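Local coordinates for protein T cell receptor gamma chain (Monodelphis domestica, PDB 7L15) that pairs with a T cell receptor mu chain to form the marsupial gamma mu receptor, which probably recognises antigen at the T cell surface, at residues T133-E136 against I137-Q141. Residues are numbered along the deposited sequence; the frame is centred on the assembly and turned at random.
Sequences TSEE and IKQKQ
E135 lies alongside K138 on the open face of a two-turn helix. The glutamate carries CG anti to its own N (chi1 -159°) and then bends at chi2, a course that brings the carboxylate alongside the lysine's aliphatic part: OE2 stands 3.4 Å from K138 CD. The ammonium is turned onward by the bent chain, leaving K138 NZ 5.4 Å from E135 OE2, too far for a salt bridge, though the opposite charges should still attract mildly. Q139, one residue on from the lysine, slants across the glutamate side chain, with the amide and carboxylate planes well out of parallel, and its CG also lies 3.4 Å from the backbone E135 O.

On the side facing E194 and L197 of its own chain, I137 packs its CD1 against the carbonyl of T133, 3.4 Å from T133 O. T133 O also accepts the backbone hydrogen bond from I137 N (3.1 Å). Four further i to i+4 bonds follow: K138 N to S134 O, Q139 N to E135 O, K140 N to E136 O and Q141 N to I137 O. At the start, T133 OG1 accepts E136 N in a weak capping bond of 3.4 Å.

E136 extends to the buried junction with strand 142-152 and the mu chain. With CG anti to N (chi1 -176°) and the chain extended, its OE2 makes a hydrogen bond with T144 OG1 and a salt bridge with R154 NH2 of the mu chain. K140 NZ makes a hydrogen bond with S139 OG of that chain. Q141, with positive phi, is the first residue to leave the helical conformation. The whole is an N-capped short helix linking strands 126-130 and 142-152, the A-B connection of a C1-set immunoglobulin domain, one face placed against the partner chain.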
loop_
_atom_site.group_PDB
_atom_site.type_symbol
_atom_site.label_atom_id
_atom_site.label_comp_id
_atom_site.label_asym_id
_atom_site.label_seq_id
_atom_site.Cartn_x
_atom_site.Cartn_y
_atom_site.Cartn_z
ATOM N N THR B 133 17.113 -16.539 15.330
ATOM C CA THR B 133 17.924 -16.983 16.451
ATOM C C THR B 133 17.532 -18.399 16.874
ATOM O O THR B 133 16.382 -18.822 16.719
ATOM C CB THR B 133 17.783 -16.053 17.658
ATOM O OG1 THR B 133 16.409 -16.011 18.059
ATOM C CG2 THR B 133 18.238 -14.655 17.319
ATOM N N SER B 134 18.514 -19.114 17.433
ATOM C CA SER B 134 18.298 -20.483 17.890
ATOM C C SER B 134 17.183 -20.532 18.920
ATOM O O SER B 134 16.289 -21.385 18.853
ATOM C CB SER B 134 19.590 -21.051 18.493
ATOM O OG SER B 134 20.657 -21.039 17.559
ATOM N N GLU B 135 17.217 -19.601 19.876
ATOM C CA GLU B 135 16.186 -19.559 20.906
ATOM C C GLU B 135 14.788 -19.432 20.300
ATOM O O GLU B 135 13.846 -20.099 20.753
ATOM C CB GLU B 135 16.474 -18.408 21.872
ATOM C CG GLU B 135 15.789 -18.570 23.213
ATOM C CD GLU B 135 16.119 -19.904 23.876
ATOM O OE1 GLU B 135 17.281 -20.346 23.790
ATOM O OE2 GLU B 135 15.209 -20.513 24.482
ATOM N N GLU B 136 14.631 -18.589 19.272
ATOM C CA GLU B 136 13.329 -18.480 18.623
ATOM C C GLU B 136 12.915 -19.821 18.024
ATOM O O GLU B 136 11.772 -20.264 18.188
ATOM C CB GLU B 136 13.327 -17.383 17.539
ATOM C CG GLU B 136 11.916 -17.235 16.938
ATOM C CD GLU B 136 11.815 -16.355 15.694
ATOM O OE1 GLU B 136 12.853 -15.914 15.180
ATOM O OE2 GLU B 136 10.670 -16.107 15.232
ATOM N N ILE B 137 13.833 -20.479 17.318
ATOM C CA ILE B 137 13.510 -21.770 16.710
ATOM C C ILE B 137 13.194 -22.799 17.784
ATOM O O ILE B 137 12.282 -23.615 17.634
ATOM C CB ILE B 137 14.664 -22.246 15.811
ATOM C CG1 ILE B 137 14.799 -21.329 14.595
ATOM C CG2 ILE B 137 14.417 -23.647 15.376
ATOM C CD1 ILE B 137 16.241 -21.084 14.206
ATOM N N LYS B 138 13.950 -22.777 18.879
ATOM C CA LYS B 138 13.699 -23.706 19.975
ATOM C C LYS B 138 12.323 -23.480 20.591
ATOM O O LYS B 138 11.604 -24.439 20.883
ATOM C CB LYS B 138 14.792 -23.561 21.033
ATOM C CG LYS B 138 14.653 -24.502 22.214
ATOM C CD LYS B 138 14.953 -23.769 23.526
ATOM C CE LYS B 138 15.748 -24.631 24.493
ATOM N NZ LYS B 138 15.070 -25.924 24.798
ATOM N N GLN B 139 11.925 -22.219 20.781
ATOM C CA GLN B 139 10.661 -21.975 21.468
ATOM C C GLN B 139 9.455 -22.009 20.530
ATOM O O GLN B 139 8.351 -22.312 20.980
ATOM C CB GLN B 139 10.692 -20.633 22.198
ATOM C CG GLN B 139 11.669 -20.518 23.362
ATOM C CD GLN B 139 11.569 -19.151 24.072
ATOM O OE1 GLN B 139 12.582 -18.531 24.399
ATOM N NE2 GLN B 139 10.342 -18.686 24.308
ATOM N N LYS B 140 9.616 -21.690 19.246
ATOM C CA LYS B 140 8.452 -21.532 18.388
ATOM C C LYS B 140 8.470 -22.391 17.141
ATOM O O LYS B 140 7.546 -22.269 16.334
ATOM C CB LYS B 140 8.279 -20.070 17.946
ATOM C CG LYS B 140 8.296 -19.036 19.076
ATOM C CD LYS B 140 7.016 -19.046 19.912
ATOM C CE LYS B 140 5.852 -18.372 19.192
ATOM N NZ LYS B 140 4.977 -17.716 20.204
ATOM N N GLN B 141 9.487 -23.228 16.936
ATOM C CA GLN B 141 9.555 -24.055 15.731
ATOM C C GLN B 141 9.414 -23.215 14.476
ATOM O O GLN B 141 8.853 -23.663 13.483
ATOM C CB GLN B 141 8.484 -25.135 15.723
ATOM C CG GLN B 141 8.782 -26.315 16.578
ATOM C CD GLN B 141 7.836 -27.447 16.291
ATOM O OE1 GLN B 141 8.229 -28.456 15.732
ATOM N NE2 GLN B 141 6.573 -27.276 16.658
#